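Agmatinase (Deinococcus radiodurans, PDB 1WOH) probably hydrolyses agmatine to putrescine and urea, as a hexameric, manganese-dependent member of the arginase (ureohydrolase) family. Local coordinates at residues 141-146 with 227-232; 179-184 with 199-204; 122-127 with 271-276. All coordinates share one frame; numbering follows the deposited sequence.

Contact 1: 141-146 with 227-232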
loop_
_atom_site.group_PDB
_atom_site.type_symbol
_atom_site.label_atom_id
_atom_site.label_comp_id
_atom_site.label_asym_id
_atom_site.label_seq_id
_atom_site.Cartn_x
_atom_site.Cartn_y
_atom_site.Cartn_z
ATOM N N GLN A 141 17.650 2.357 -28.306
ATOM C CA GLN A 141 16.925 1.674 -27.244
ATOM C C GLN A 141 17.549 1.793 -25.855
ATOM O O GLN A 141 18.703 1.402 -25.656
ATOM C CB GLN A 141 16.815 0.192 -27.657
ATOM C CG GLN A 141 16.447 -0.796 -26.572
ATOM C CD GLN A 141 16.680 -2.246 -26.999
ATOM O OE1 GLN A 141 17.268 -2.514 -28.055
ATOM N NE2 GLN A 141 16.236 -3.187 -26.170
ATOM N N LEU A 142 16.796 2.345 -24.901
ATOM C CA LEU A 142 17.270 2.445 -23.516
ATOM C C LEU A 142 16.617 1.227 -22.876
ATOM O O LEU A 142 15.401 1.066 -22.955
ATOM C CB LEU A 142 16.775 3.724 -22.840
ATOM C CG LEU A 142 17.322 5.056 -23.367
ATOM C CD1 LEU A 142 16.890 6.162 -22.429
ATOM C CD2 LEU A 142 18.835 5.019 -23.442
ATOM N N ASP A 143 17.402 0.381 -22.228
ATOM C CA ASP A 143 16.825 -0.855 -21.707
ATOM C C ASP A 143 17.839 -1.612 -20.866
ATOM O O ASP A 143 19.043 -1.554 -21.131
ATOM C CB ASP A 143 16.454 -1.724 -22.922
ATOM C CG ASP A 143 15.326 -2.693 -22.657
ATOM O OD1 ASP A 143 15.180 -3.165 -21.511
ATOM O OD2 ASP A 143 14.593 -3.001 -23.627
ATOM N N ALA A 144 17.359 -2.332 -19.858
ATOM C CA ALA A 144 18.239 -3.151 -19.042
ATOM C C ALA A 144 18.405 -4.480 -19.779
ATOM O O ALA A 144 19.364 -5.208 -19.557
ATOM C CB ALA A 144 17.613 -3.403 -17.674
ATOM N N HIS A 145 17.454 -4.788 -20.657
ATOM C CA HIS A 145 17.486 -6.052 -21.390
ATOM C C HIS A 145 17.603 -5.858 -22.903
ATOM O O HIS A 145 17.153 -4.854 -23.446
ATOM C CB HIS A 145 16.225 -6.865 -21.047
ATOM C CG HIS A 145 15.960 -6.968 -19.573
ATOM N ND1 HIS A 145 14.934 -6.287 -18.950
ATOM C CD2 HIS A 145 16.607 -7.646 -18.597
ATOM C CE1 HIS A 145 14.962 -6.542 -17.653
ATOM N NE2 HIS A 145 15.968 -7.365 -17.413
ATOM N N LEU A 146 18.212 -6.825 -23.587
ATOM C CA LEU A 146 18.385 -6.712 -25.032
ATOM C C LEU A 146 17.077 -6.844 -25.817
ATOM O O LEU A 146 16.858 -6.125 -26.790
ATOM C CB LEU A 146 19.397 -7.748 -25.527
ATOM C CG LEU A 146 19.788 -7.639 -27.005
ATOM C CD1 LEU A 146 20.478 -6.304 -27.272
ATOM C CD2 LEU A 146 20.705 -8.791 -27.365
ATOM N N SER A 227 13.165 4.048 -28.319
ATOM C CA SER A 227 12.370 3.101 -27.547
ATOM C C SER A 227 12.912 3.183 -26.133
ATOM O O SER A 227 14.063 2.833 -25.884
ATOM C CB SER A 227 12.508 1.666 -28.058
ATOM O OG SER A 227 11.743 0.801 -27.229
ATOM N N VAL A 228 12.089 3.667 -25.209
ATOM C CA VAL A 228 12.521 3.794 -23.828
ATOM C C VAL A 228 11.807 2.805 -22.921
ATOM O O VAL A 228 10.608 2.928 -22.676
ATOM C CB VAL A 228 12.263 5.216 -23.280
ATOM C CG1 VAL A 228 12.729 5.301 -21.818
ATOM C CG2 VAL A 228 13.001 6.243 -24.138
ATOM N N ASP A 229 12.544 1.804 -22.458
ATOM C CA ASP A 229 12.005 0.826 -21.518
ATOM C C ASP A 229 12.398 1.431 -20.166
ATOM O O ASP A 229 13.585 1.648 -19.906
ATOM C CB ASP A 229 12.690 -0.527 -21.708
ATOM C CG ASP A 229 12.174 -1.587 -20.750
ATOM O OD1 ASP A 229 11.728 -1.237 -19.640
ATOM O OD2 ASP A 229 12.235 -2.782 -21.103
ATOM N N VAL A 230 11.427 1.722 -19.312
ATOM C CA VAL A 230 11.753 2.336 -18.031
ATOM C C VAL A 230 12.693 1.514 -17.153
ATOM O O VAL A 230 13.347 2.081 -16.274
ATOM C CB VAL A 230 10.468 2.706 -17.220
ATOM C CG1 VAL A 230 9.516 3.507 -18.094
ATOM C CG2 VAL A 230 9.779 1.459 -16.693
ATOM N N ASP A 231 12.806 0.203 -17.382
ATOM C CA ASP A 231 13.706 -0.564 -16.523
ATOM C C ASP A 231 15.167 -0.288 -16.860
ATOM O O ASP A 231 16.082 -0.788 -16.192
ATOM C CB ASP A 231 13.384 -2.083 -16.518
ATOM C CG ASP A 231 13.698 -2.788 -17.828
ATOM O OD1 ASP A 231 14.532 -2.301 -18.611
ATOM O OD2 ASP A 231 13.104 -3.869 -18.053
ATOM N N GLY A 232 15.383 0.528 -17.890
ATOM C CA GLY A 232 16.737 0.917 -18.242
ATOM C C GLY A 232 17.245 1.816 -17.119
ATOM O O GLY A 232 18.449 1.898 -16.843
#
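Two backbone hydrogen bonds join the ends of neighbouring parallel strands: L142 N gives to S227 O at 2.9 Å, and D229 N returns to L142 O at 3.0 Å. A third bond leaves the ladder, where A144 N reaches D231 OD1 (3.1 Å) on the syn side, 29° out of the carboxylate plane. D143 OD1 lies 3.0 Å from D229 OD2 and 3.1 Å from D231 OD1, all acceptors, with the D143 plane turned 58° from that of D229. Such crowding makes sense because D143, D229, D231 and H145 are manganese ligands of the binuclear site at the carboxyl ends of the arginase-fold strands; this chain carries no metal, and H121 and D147 complete the set. D143 OD1 accepts H145 N and D229 OD1 accepts D231 N, each closing an Asx turn, while Q141 NE2 reaches D143 OD2 at 3.0 Å from above the carboxylate plane and Q141 OE1 is held by T178. Ring contact is edge-on: D231 OD2 sits near the H145 plane, 3.2 Å from ND1, with ring and carboxylate planes 84° apart. The apolar share is small, L142 CD1 meeting V228 CG2 on the opposite sheet face from Q141 and S227.

Contact 2: 179-184 with 199-204; sequences VGLRGL and HTIIPM
V179 and I202 run alongside with their branches facing one way, on one face of the sheet, where strands 173-181 and 200-203 meet. The touching branch of V179 is CG2, which packs 3.6 Å from I202 CD1 and also leans on the CB of that isoleucine; CG1 faces CG2 of I202 more loosely. In I202 the CG1 branch is set anti to the carbonyl carbon (chi1 -55°), which carries CD1 alongside the valine.

L181 and I201 meet quite differently, almost perpendicularly. Their methyls, L181 CD1 and I201 CG2, come within 3.3 Å, a squeezed pair.

Further on, R182 and M204 run alongside each other, with R182 CD 4.1 Å from M204 CB. The arginine stays extended from CG to NE and bends its NH1 back to G180 O, in the carbonyl plane, at 2.9 Å. NH1 also gives to G232 O and NH2 to E245 O, so the guanidinium ties this strand end to the 3-10 turn at G232 and to E245. M204 CB points at the other strand, but its bent chain leads the sulfur away.

The strands share one parallel bridge, V179 with I202, carried by G180 N to I202 O (3.0 Å). They then splay by 64°, and M204 N, at the start of helix 204-209, bonds L181 O (2.9 Å). G180 has phi 111°, where a CB would jam against the carbonyl O of V179, which calls for glycine.

The contact joins the two strands of a beta-alpha-beta unit, strand 200-203 being the outermost in its chain on this side. Helix 188-196, the connection, packs V191 and R195 on I201; on the other face I257 of helix 251-264 meets V179, and L69 of a second subunit packs on I201 and P203.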
loop_
_atom_site.group_PDB
_atom_site.type_symbol
_atom_site.label_atom_id
_atom_site.label_comp_id
_atom_site.label_asym_id
_atom_site.label_seq_id
_atom_site.Cartn_x
_atom_site.Cartn_y
_atom_site.Cartn_z
ATOM N N VAL A 179 21.369 0.716 -25.063
ATOM C CA VAL A 179 22.168 1.239 -23.966
ATOM C C VAL A 179 21.533 0.995 -22.603
ATOM O O VAL A 179 20.339 1.222 -22.424
ATOM C CB VAL A 179 22.378 2.758 -24.147
ATOM C CG1 VAL A 179 23.278 3.304 -23.048
ATOM C CG2 VAL A 179 22.957 3.031 -25.527
ATOM N N GLY A 180 22.347 0.537 -21.652
ATOM C CA GLY A 180 21.870 0.290 -20.303
ATOM C C GLY A 180 21.818 -1.169 -19.890
ATOM O O GLY A 180 21.456 -1.479 -18.754
ATOM N N LEU A 181 22.200 -2.063 -20.797
ATOM C CA LEU A 181 22.161 -3.497 -20.523
ATOM C C LEU A 181 22.934 -3.919 -19.278
ATOM O O LEU A 181 24.060 -3.469 -19.039
ATOM C CB LEU A 181 22.687 -4.284 -21.730
ATOM C CG LEU A 181 21.969 -4.110 -23.072
ATOM C CD1 LEU A 181 22.607 -5.024 -24.105
ATOM C CD2 LEU A 181 20.489 -4.443 -22.925
ATOM N N ARG A 182 22.321 -4.807 -18.501
ATOM C CA ARG A 182 22.919 -5.319 -17.274
ATOM C C ARG A 182 22.082 -6.493 -16.774
ATOM O O ARG A 182 20.952 -6.698 -17.225
ATOM C CB ARG A 182 22.956 -4.214 -16.216
ATOM C CG ARG A 182 21.586 -3.653 -15.865
ATOM C CD ARG A 182 21.721 -2.365 -15.056
ATOM N NE ARG A 182 20.442 -1.897 -14.534
ATOM C CZ ARG A 182 19.586 -1.120 -15.192
ATOM N NH1 ARG A 182 19.856 -0.698 -16.422
ATOM N NH2 ARG A 182 18.456 -0.754 -14.603
ATOM N N GLY A 183 22.637 -7.267 -15.848
ATOM C CA GLY A 183 21.911 -8.404 -15.314
ATOM C C GLY A 183 22.731 -9.677 -15.380
ATOM O O GLY A 183 23.682 -9.764 -16.150
ATOM N N LEU A 184 22.368 -10.669 -14.577
ATOM C CA LEU A 184 23.112 -11.921 -14.564
ATOM C C LEU A 184 22.831 -12.797 -15.775
ATOM O O LEU A 184 23.674 -13.605 -16.167
ATOM C CB LEU A 184 22.790 -12.725 -13.302
ATOM C CG LEU A 184 23.114 -12.084 -11.951
ATOM C CD1 LEU A 184 22.752 -13.059 -10.846
ATOM C CD2 LEU A 184 24.592 -11.721 -11.881
ATOM N N HIS A 199 24.457 -4.662 -34.806
ATOM C CA HIS A 199 23.831 -3.841 -33.768
ATOM C C HIS A 199 24.879 -3.424 -32.739
ATOM O O HIS A 199 25.889 -4.104 -32.543
ATOM C CB HIS A 199 22.699 -4.608 -33.079
ATOM C CG HIS A 199 21.486 -4.812 -33.937
ATOM N ND1 HIS A 199 21.470 -4.546 -35.289
ATOM C CD2 HIS A 199 20.250 -5.273 -33.631
ATOM C CE1 HIS A 199 20.276 -4.832 -35.779
ATOM N NE2 HIS A 199 19.516 -5.275 -34.791
ATOM N N THR A 200 24.633 -2.296 -32.082
ATOM C CA THR A 200 25.556 -1.780 -31.079
ATOM C C THR A 200 25.008 -2.030 -29.682
ATOM O O THR A 200 23.903 -1.606 -29.348
ATOM C CB THR A 200 25.787 -0.273 -31.283
ATOM O OG1 THR A 200 26.265 -0.049 -32.615
ATOM C CG2 THR A 200 26.818 0.258 -30.288
ATOM N N ILE A 201 25.795 -2.728 -28.877
ATOM C CA ILE A 201 25.410 -3.073 -27.520
ATOM C C ILE A 201 26.262 -2.287 -26.536
ATOM O O ILE A 201 27.479 -2.452 -26.490
ATOM C CB ILE A 201 25.600 -4.592 -27.289
ATOM C CG1 ILE A 201 24.636 -5.366 -28.192
ATOM C CG2 ILE A 201 25.395 -4.939 -25.824
ATOM C CD1 ILE A 201 24.679 -6.875 -27.998
ATOM N N ILE A 202 25.620 -1.425 -25.757
ATOM C CA ILE A 202 26.344 -0.613 -24.783
ATOM C C ILE A 202 25.895 -0.931 -23.358
ATOM O O ILE A 202 24.871 -0.433 -22.892
ATOM C CB ILE A 202 26.140 0.899 -25.064
ATOM C CG1 ILE A 202 26.530 1.216 -26.515
ATOM C CG2 ILE A 202 26.997 1.726 -24.112
ATOM C CD1 ILE A 202 26.265 2.666 -26.940
ATOM N N PRO A 203 26.657 -1.777 -22.651
ATOM C CA PRO A 203 26.339 -2.165 -21.271
ATOM C C PRO A 203 26.307 -0.938 -20.363
ATOM O O PRO A 203 26.968 0.059 -20.644
ATOM C CB PRO A 203 27.481 -3.108 -20.904
ATOM C CG PRO A 203 27.931 -3.650 -22.234
ATOM C CD PRO A 203 27.891 -2.438 -23.109
ATOM N N MET A 204 25.538 -1.011 -19.280
ATOM C CA MET A 204 25.447 0.105 -18.339
ATOM C C MET A 204 26.832 0.440 -17.781
ATOM O O MET A 204 27.132 1.601 -17.509
ATOM C CB MET A 204 24.499 -0.252 -17.190
ATOM C CG MET A 204 24.299 0.850 -16.164
ATOM S SD MET A 204 23.563 2.342 -16.851
ATOM C CE MET A 204 24.407 3.593 -15.887
#

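Contact 3: 122-127 with 271-276; sequences SVSYPL and DLVELA
The 3-10 turn and first turn of helix 124-128 stand off from the end of strand 266-273, with V123 CA 8.1 Å from V273 CA and S124 CA 7.2 Å from D271 CA, so side chains do all the bridging. S124 OG lies 2.9 Å from D271 OD2, a hydrogen bond that stays doubtful because the hydroxyl is too crowded in the model for its place to be sure; H121 O is a second, weak partner of the same OG. D271 holds CG between its backbone N and carbonyl carbon (chi1 69°), a turn that swings the carboxylate off the strand to meet the serine. Its strongest polar partner is Y225 OH, on OD2; OD1 takes S227 OG.

Beside this polar link lie two apolar touches. V123 and V273 pass antiparallel, their only close methyls being V123 CG2 and V273 CG1 at 3.8 Å. L127 crosses D271 at a slant and lays CD2 4.1 Å from D271 CB, touching the aliphatic part of the aspartate rather than its oxygens. L127 also packs on I100 and A104 of helix 93-108, while V273 reaches H121 and D229.

The loop ahead of this helix supplies H121, a manganese ligand, and S227 OG, which bonds D271 OD1, also bonds H121 NE2. D271 therefore belongs to a second shell: the relay D271-S227-H121 is consistent with fixing the turn of the imidazole. A buried carboxylate receiving several hydroxyl bonds would be stabilised as the anion, and that charge may lend some polarisation, through S227, to the histidine.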
loop_
_atom_site.group_PDB
_atom_site.type_symbol
_atom_site.label_atom_id
_atom_site.label_comp_id
_atom_site.label_asym_id
_atom_site.label_seq_id
_atom_site.Cartn_x
_atom_site.Cartn_y
_atom_site.Cartn_z
ATOM N N SER A 122 6.599 -5.725 -25.715
ATOM C CA SER A 122 6.217 -6.407 -26.942
ATOM C C SER A 122 5.489 -5.470 -27.905
ATOM O O SER A 122 5.451 -5.729 -29.108
ATOM C CB SER A 122 5.329 -7.617 -26.639
ATOM O OG SER A 122 3.966 -7.240 -26.522
ATOM N N VAL A 123 4.922 -4.379 -27.393
ATOM C CA VAL A 123 4.202 -3.454 -28.266
ATOM C C VAL A 123 5.115 -2.737 -29.270
ATOM O O VAL A 123 4.637 -2.230 -30.290
ATOM C CB VAL A 123 3.409 -2.395 -27.454
ATOM C CG1 VAL A 123 2.445 -3.088 -26.495
ATOM C CG2 VAL A 123 4.365 -1.476 -26.708
ATOM N N SER A 124 6.417 -2.694 -28.993
ATOM C CA SER A 124 7.359 -2.028 -29.895
ATOM C C SER A 124 7.375 -2.685 -31.273
ATOM O O SER A 124 7.637 -2.022 -32.274
ATOM C CB SER A 124 8.778 -2.046 -29.322
ATOM O OG SER A 124 8.854 -1.317 -28.113
ATOM N N TYR A 125 7.096 -3.983 -31.327
ATOM C CA TYR A 125 7.086 -4.681 -32.607
ATOM C C TYR A 125 5.988 -4.146 -33.532
ATOM O O TYR A 125 6.287 -3.631 -34.611
ATOM C CB TYR A 125 6.947 -6.196 -32.393
ATOM C CG TYR A 125 6.533 -6.966 -33.633
ATOM C CD1 TYR A 125 7.123 -6.706 -34.871
ATOM C CD2 TYR A 125 5.545 -7.952 -33.565
ATOM C CE1 TYR A 125 6.735 -7.407 -36.019
ATOM C CE2 TYR A 125 5.150 -8.664 -34.708
ATOM C CZ TYR A 125 5.748 -8.383 -35.928
ATOM O OH TYR A 125 5.353 -9.060 -37.064
ATOM N N PRO A 126 4.706 -4.244 -33.129
ATOM C CA PRO A 126 3.659 -3.731 -34.017
ATOM C C PRO A 126 3.744 -2.228 -34.270
ATOM O O PRO A 126 3.337 -1.744 -35.326
ATOM C CB PRO A 126 2.363 -4.158 -33.324
ATOM C CG PRO A 126 2.751 -4.275 -31.881
ATOM C CD PRO A 126 4.119 -4.912 -31.952
ATOM N N LEU A 127 4.277 -1.490 -33.299
ATOM C CA LEU A 127 4.450 -0.047 -33.446
ATOM C C LEU A 127 5.442 0.195 -34.587
ATOM O O LEU A 127 5.189 0.985 -35.502
ATOM C CB LEU A 127 5.017 0.546 -32.150
ATOM C CG LEU A 127 4.187 1.441 -31.229
ATOM C CD1 LEU A 127 2.709 1.262 -31.455
ATOM C CD2 LEU A 127 4.579 1.137 -29.782
ATOM N N ASP A 271 8.656 5.507 -28.107
ATOM C CA ASP A 271 7.730 4.731 -27.301
ATOM C C ASP A 271 8.273 4.695 -25.883
ATOM O O ASP A 271 9.483 4.787 -25.662
ATOM C CB ASP A 271 7.445 3.313 -27.874
ATOM C CG ASP A 271 8.629 2.346 -27.797
ATOM O OD1 ASP A 271 9.413 2.374 -26.825
ATOM O OD2 ASP A 271 8.744 1.504 -28.720
ATOM N N LEU A 272 7.362 4.638 -24.921
ATOM C CA LEU A 272 7.704 4.613 -23.500
ATOM C C LEU A 272 7.001 3.366 -23.001
ATOM O O LEU A 272 5.768 3.338 -22.917
ATOM C CB LEU A 272 7.146 5.871 -22.824
ATOM C CG LEU A 272 7.578 6.204 -21.386
ATOM C CD1 LEU A 272 7.026 5.171 -20.415
ATOM C CD2 LEU A 272 9.093 6.248 -21.309
ATOM N N VAL A 273 7.782 2.337 -22.678
ATOM C CA VAL A 273 7.213 1.055 -22.270
ATOM C C VAL A 273 7.648 0.470 -20.926
ATOM O O VAL A 273 8.611 0.920 -20.308
ATOM C CB VAL A 273 7.501 -0.022 -23.353
ATOM C CG1 VAL A 273 6.976 0.436 -24.709
ATOM C CG2 VAL A 273 9.000 -0.287 -23.445
ATOM N N GLU A 274 6.895 -0.542 -20.494
ATOM C CA GLU A 274 7.146 -1.293 -19.263
ATOM C C GLU A 274 6.929 -0.577 -17.928
ATOM O O GLU A 274 7.353 -1.059 -16.882
ATOM C CB GLU A 274 8.555 -1.892 -19.316
ATOM C CG GLU A 274 8.749 -2.963 -20.404
ATOM C CD GLU A 274 8.173 -4.327 -20.034
ATOM O OE1 GLU A 274 8.024 -4.606 -18.828
ATOM O OE2 GLU A 274 7.888 -5.134 -20.954
ATOM N N LEU A 275 6.277 0.575 -17.951
ATOM C CA LEU A 275 5.994 1.276 -16.703
ATOM C C LEU A 275 4.860 0.498 -16.021
ATOM O O LEU A 275 3.873 0.154 -16.674
ATOM C CB LEU A 275 5.508 2.700 -17.002
ATOM C CG LEU A 275 5.638 3.850 -15.996
ATOM C CD1 LEU A 275 4.458 4.804 -16.201
ATOM C CD2 LEU A 275 5.676 3.354 -14.575
ATOM N N ALA A 276 5.004 0.208 -14.727
ATOM C CA ALA A 276 3.973 -0.498 -13.960
ATOM C C ALA A 276 3.635 0.390 -12.766
ATOM O O ALA A 276 4.261 0.284 -11.713
ATOM C CB ALA A 276 4.489 -1.846 -13.470
#

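Overall arrangement
All three contacts are buried and attached to the same parallel sheet. Contacts 1 and 3 lie nearest the middle: their centres are about 9 and 6 Å, and that of contact 2 about 17 Å, from the centre of the chain; at contact 2 a second subunit also packs. Chemistry follows place. Contact 1 is dominated by acidic manganese ligands, contact 3 mixes a carboxylate-hydroxyl link with a few methyls, and contact 2 is mostly aliphatic. Contact 1 sits between the others and touches both: Q141 O meets V179 N on the neighbouring strand, and V228 N meets D271 O on the opposite side. Contacts 2 and 3 do not touch, their nearest atoms being about 11 Å apart.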